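D-glycero-D-manno-heptose 1-phosphate kinase (Bacteroides thetaiotaomicron, PDB 3K85) probably transfers a phosphate group from ATP to a heptose phosphate or related sugar, as a member of the GHMP kinase family. Local coordinates at residues Asp282-Val294 / Phe305-Leu319. Residues are numbered along the deposited sequence; the frame is centred on the assembly and turned at random.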
loop_
_atom_site.group_PDB
_atom_site.type_symbol
_atom_site.label_atom_id
_atom_site.label_comp_id
_atom_site.label_asym_id
_atom_site.label_seq_id
_atom_site.Cartn_x
_atom_site.Cartn_y
_atom_site.Cartn_z
ATOM N N ASP A 282 30.135 -18.756 -8.875
ATOM C CA ASP A 282 28.914 -19.308 -8.306
ATOM C C ASP A 282 29.283 -20.144 -7.088
ATOM O O ASP A 282 28.525 -21.022 -6.668
ATOM C CB ASP A 282 28.190 -20.184 -9.333
ATOM C CG ASP A 282 28.778 -21.584 -9.426
ATOM O OD1 ASP A 282 29.992 -21.714 -9.697
ATOM O OD2 ASP A 282 28.018 -22.558 -9.225
ATOM N N VAL A 283 30.464 -19.878 -6.532
ATOM C CA VAL A 283 30.923 -20.600 -5.350
ATOM C C VAL A 283 29.862 -20.372 -4.273
ATOM O O VAL A 283 29.553 -21.267 -3.480
ATOM C CB VAL A 283 32.322 -20.073 -4.856
ATOM C CG1 VAL A 283 32.205 -18.651 -4.323
ATOM C CG2 VAL A 283 32.888 -20.990 -3.784
ATOM N N ALA A 284 29.287 -19.171 -4.286
ATOM C CA ALA A 284 28.264 -18.772 -3.330
ATOM C C ALA A 284 27.031 -19.670 -3.364
ATOM O O ALA A 284 26.679 -20.276 -2.348
ATOM C CB ALA A 284 27.864 -17.323 -3.577
ATOM N N THR A 285 26.374 -19.760 -4.518
ATOM C CA THR A 285 25.177 -20.592 -4.629
ATOM C C THR A 285 25.492 -22.046 -4.266
ATOM O O THR A 285 24.586 -22.836 -3.994
ATOM C CB THR A 285 24.559 -20.516 -6.058
ATOM O OG1 THR A 285 24.205 -19.159 -6.360
ATOM C CG2 THR A 285 23.300 -21.377 -6.154
ATOM N N GLY A 286 26.782 -22.386 -4.252
ATOM C CA GLY A 286 27.198 -23.734 -3.900
ATOM C C GLY A 286 26.685 -24.128 -2.524
ATOM O O GLY A 286 26.330 -25.286 -2.294
ATOM N N ALA A 287 26.652 -23.161 -1.607
ATOM C CA ALA A 287 26.157 -23.388 -0.252
ATOM C C ALA A 287 24.622 -23.390 -0.264
ATOM O O ALA A 287 23.990 -22.334 -0.342
ATOM C CB ALA A 287 26.674 -22.301 0.675
ATOM N N GLY A 288 24.039 -24.584 -0.185
ATOM C CA GLY A 288 22.595 -24.734 -0.207
ATOM C C GLY A 288 21.741 -23.778 0.618
ATOM O O GLY A 288 22.101 -23.367 1.726
ATOM N N ALA A 289 20.587 -23.435 0.048
ATOM C CA ALA A 289 19.585 -22.554 0.652
ATOM C C ALA A 289 18.325 -22.930 -0.120
ATOM O O ALA A 289 18.223 -24.057 -0.604
ATOM C CB ALA A 289 19.940 -21.095 0.415
HETATM N N MSE A 290 17.371 -22.018 -0.256
HETATM C CA MSE A 290 16.164 -22.360 -1.005
HETATM C C MSE A 290 16.208 -21.838 -2.428
HETATM O O MSE A 290 15.647 -22.447 -3.340
HETATM C CB MSE A 290 14.916 -21.818 -0.321
HETATM C CG MSE A 290 14.488 -22.593 0.896
HETATM SE SE MSE A 290 12.686 -22.112 1.350
HETATM C CE MSE A 290 13.047 -20.499 2.358
ATOM N N ALA A 291 16.873 -20.704 -2.609
ATOM C CA ALA A 291 16.992 -20.087 -3.920
ATOM C C ALA A 291 17.929 -18.894 -3.839
ATOM O O ALA A 291 18.255 -18.416 -2.754
ATOM C CB ALA A 291 15.623 -19.643 -4.414
ATOM N N GLY A 292 18.365 -18.423 -4.999
ATOM C CA GLY A 292 19.250 -17.278 -5.051
ATOM C C GLY A 292 18.924 -16.463 -6.281
ATOM O O GLY A 292 18.254 -16.951 -7.190
ATOM N N LYS A 293 19.393 -15.221 -6.311
ATOM C CA LYS A 293 19.147 -14.330 -7.442
ATOM C C LYS A 293 20.254 -13.280 -7.490
ATOM O O LYS A 293 20.571 -12.664 -6.471
ATOM C CB LYS A 293 17.783 -13.641 -7.285
ATOM C CG LYS A 293 17.516 -12.538 -8.303
ATOM C CD LYS A 293 16.901 -11.305 -7.642
ATOM C CE LYS A 293 15.411 -11.193 -7.910
ATOM N NZ LYS A 293 15.124 -10.894 -9.340
ATOM N N VAL A 294 20.837 -13.072 -8.667
ATOM C CA VAL A 294 21.912 -12.094 -8.815
ATOM C C VAL A 294 21.399 -10.735 -9.290
ATOM O O VAL A 294 20.491 -10.669 -10.118
ATOM C CB VAL A 294 22.969 -12.570 -9.830
ATOM C CG1 VAL A 294 24.164 -11.633 -9.795
ATOM C CG2 VAL A 294 23.385 -13.998 -9.530
ATOM N N PHE A 305 19.829 -14.410 -1.363
ATOM C CA PHE A 305 19.425 -15.768 -1.020
ATOM C C PHE A 305 18.199 -15.804 -0.114
ATOM O O PHE A 305 18.074 -15.008 0.813
ATOM C CB PHE A 305 20.573 -16.496 -0.320
ATOM C CG PHE A 305 21.681 -16.920 -1.234
ATOM C CD1 PHE A 305 21.470 -17.910 -2.189
ATOM C CD2 PHE A 305 22.949 -16.358 -1.120
ATOM C CE1 PHE A 305 22.512 -18.340 -3.017
ATOM C CE2 PHE A 305 23.997 -16.779 -1.942
ATOM C CZ PHE A 305 23.777 -17.773 -2.892
ATOM N N VAL A 306 17.297 -16.739 -0.389
ATOM C CA VAL A 306 16.093 -16.911 0.412
ATOM C C VAL A 306 16.213 -18.250 1.142
ATOM O O VAL A 306 16.227 -19.303 0.513
ATOM C CB VAL A 306 14.824 -16.913 -0.475
ATOM C CG1 VAL A 306 13.612 -17.373 0.329
ATOM C CG2 VAL A 306 14.586 -15.514 -1.034
ATOM N N VAL A 307 16.294 -18.203 2.468
ATOM C CA VAL A 307 16.439 -19.420 3.261
ATOM C C VAL A 307 15.466 -19.529 4.440
ATOM O O VAL A 307 14.922 -18.529 4.918
ATOM C CB VAL A 307 17.890 -19.533 3.794
ATOM C CG1 VAL A 307 18.197 -18.363 4.715
ATOM C CG2 VAL A 307 18.092 -20.855 4.508
ATOM N N GLU A 308 15.236 -20.762 4.888
ATOM C CA GLU A 308 14.362 -21.029 6.025
ATOM C C GLU A 308 15.022 -20.329 7.201
ATOM O O GLU A 308 16.227 -20.481 7.418
ATOM C CB GLU A 308 14.304 -22.530 6.306
ATOM C CG GLU A 308 12.921 -23.142 6.278
ATOM C CD GLU A 308 12.977 -24.655 6.390
ATOM O OE1 GLU A 308 13.617 -25.284 5.521
ATOM O OE2 GLU A 308 12.392 -25.217 7.342
ATOM N N PRO A 309 14.248 -19.551 7.974
ATOM C CA PRO A 309 14.770 -18.821 9.133
ATOM C C PRO A 309 15.671 -19.631 10.078
ATOM O O PRO A 309 16.765 -19.185 10.434
ATOM C CB PRO A 309 13.499 -18.326 9.815
ATOM C CG PRO A 309 12.599 -18.057 8.652
ATOM C CD PRO A 309 12.809 -19.287 7.799
ATOM N N THR A 310 15.217 -20.815 10.477
ATOM C CA THR A 310 15.989 -21.665 11.392
ATOM C C THR A 310 17.301 -22.155 10.780
ATOM O O THR A 310 18.133 -22.752 11.467
ATOM C CB THR A 310 15.172 -22.903 11.843
ATOM O OG1 THR A 310 14.782 -23.663 10.692
ATOM C CG2 THR A 310 13.925 -22.478 12.607
ATOM N N ARG A 311 17.482 -21.909 9.485
ATOM C CA ARG A 311 18.699 -22.327 8.802
ATOM C C ARG A 311 19.504 -21.137 8.297
ATOM O O ARG A 311 20.580 -21.313 7.734
ATOM C CB ARG A 311 18.364 -23.253 7.624
ATOM C CG ARG A 311 17.768 -24.587 8.038
ATOM C CD ARG A 311 17.321 -25.425 6.843
ATOM N NE ARG A 311 18.420 -25.789 5.948
ATOM C CZ ARG A 311 19.532 -26.417 6.329
ATOM N NH1 ARG A 311 19.715 -26.757 7.604
ATOM N NH2 ARG A 311 20.461 -26.721 5.426
ATOM N N LYS A 312 18.997 -19.927 8.507
ATOM C CA LYS A 312 19.702 -18.747 8.033
ATOM C C LYS A 312 21.119 -18.603 8.583
ATOM O O LYS A 312 22.056 -18.371 7.818
ATOM C CB LYS A 312 18.902 -17.473 8.335
ATOM C CG LYS A 312 19.661 -16.191 7.978
ATOM C CD LYS A 312 18.815 -14.933 8.100
ATOM C CE LYS A 312 19.688 -13.696 7.953
ATOM N NZ LYS A 312 18.919 -12.432 7.720
ATOM N N GLU A 313 21.284 -18.735 9.898
ATOM C CA GLU A 313 22.609 -18.583 10.505
ATOM C C GLU A 313 23.667 -19.483 9.863
ATOM O O GLU A 313 24.823 -19.079 9.697
ATOM C CB GLU A 313 22.554 -18.850 12.016
ATOM C CG GLU A 313 23.917 -18.811 12.697
ATOM C CD GLU A 313 24.613 -17.456 12.607
ATOM O OE1 GLU A 313 24.637 -16.860 11.512
ATOM O OE2 GLU A 313 25.154 -16.990 13.635
ATOM N N GLU A 314 23.268 -20.701 9.513
ATOM C CA GLU A 314 24.173 -21.646 8.880
ATOM C C GLU A 314 24.598 -21.031 7.552
ATOM O O GLU A 314 25.784 -20.804 7.314
ATOM C CB GLU A 314 23.461 -22.977 8.650
ATOM C CG GLU A 314 24.211 -24.198 9.177
ATOM C CD GLU A 314 24.673 -24.045 10.624
ATOM O OE1 GLU A 314 25.719 -23.405 10.861
ATOM O OE2 GLU A 314 23.984 -24.559 11.530
ATOM N N VAL A 315 23.621 -20.748 6.696
ATOM C CA VAL A 315 23.895 -20.139 5.403
ATOM C C VAL A 315 24.843 -18.950 5.561
ATOM O O VAL A 315 25.869 -18.865 4.884
ATOM C CB VAL A 315 22.582 -19.655 4.731
ATOM C CG1 VAL A 315 22.893 -18.850 3.476
ATOM C CG2 VAL A 315 21.706 -20.855 4.376
ATOM N N VAL A 316 24.503 -18.037 6.464
ATOM C CA VAL A 316 25.332 -16.863 6.682
ATOM C C VAL A 316 26.747 -17.210 7.106
ATOM O O VAL A 316 27.696 -16.582 6.650
ATOM C CB VAL A 316 24.709 -15.918 7.731
ATOM C CG1 VAL A 316 25.745 -14.921 8.228
ATOM C CG2 VAL A 316 23.548 -15.162 7.108
ATOM N N ARG A 317 26.898 -18.205 7.972
ATOM C CA ARG A 317 28.231 -18.589 8.434
ATOM C C ARG A 317 29.099 -19.180 7.327
ATOM O O ARG A 317 30.284 -18.859 7.213
ATOM C CB ARG A 317 28.132 -19.585 9.593
ATOM C CG ARG A 317 27.958 -18.920 10.944
ATOM C CD ARG A 317 27.810 -19.946 12.051
ATOM N NE ARG A 317 27.889 -19.334 13.375
ATOM C CZ ARG A 317 27.820 -20.013 14.515
ATOM N NH1 ARG A 317 27.669 -21.331 14.490
ATOM N NH2 ARG A 317 27.900 -19.378 15.675
ATOM N N ALA A 318 28.497 -20.041 6.514
ATOM C CA ALA A 318 29.199 -20.686 5.418
ATOM C C ALA A 318 29.682 -19.661 4.403
ATOM O O ALA A 318 30.863 -19.643 4.055
ATOM C CB ALA A 318 28.289 -21.695 4.750
ATOM N N LEU A 319 28.771 -18.807 3.935
ATOM C CA LEU A 319 29.124 -17.787 2.953
ATOM C C LEU A 319 30.221 -16.837 3.439
ATOM O O LEU A 319 31.134 -16.506 2.677
ATOM C CB LEU A 319 27.886 -16.976 2.537
ATOM C CG LEU A 319 26.798 -17.683 1.714
ATOM C CD1 LEU A 319 25.662 -16.713 1.423
ATOM C CD2 LEU A 319 27.382 -18.212 0.412
#
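Backbone bonds join segments 282-294 and 305-319 where Met290 and Ala291 both lie opposite Val306. Val306 N gives a nearly straight bond to Ala291 O (165° at the hydrogen), and Val306 O accepts Met290 N at 3.0 Å on a more bent path; a second bond to that oxygen, from Ala291 N, is weak. Two residues facing one make a classic beta bulge, at the end of the hairpin formed by strands 291-294 and 303-306. This hairpin belongs to the C-terminal GHMP kinase region, and strand 199-202 joins it along 303-306 to make a three-stranded antiparallel sheet.

Apolar packing gathers around Phe305. Its CG stands anti to the carbonyl carbon (chi1 -75°), and the ring reaches from the strand to the 284-285 turn. There CZ lies 3.6 Å from Thr285 CA, at the ring edge. Ala291 O meets the edge at CD1, 3.3 Å away. Gly292, paired with Phe305 and lacking a side chain, lets the ring lie close, its CA 3.7 Å from Phe305 CD1. Beside it, Leu319 from helix 309-320 brings CD2 to 4.1 Å from Ala284 CB and also touches Ala287 CB, small methyls that let helix and turn come close. Ala289 CB lies against Val307 CB and Val315 CG2, both on one side of it. At the bulge, the selenomethionine Met290 bends at chi3 (-83°), laying CE against Val306 CG1 and the Val307-Glu308 backbone.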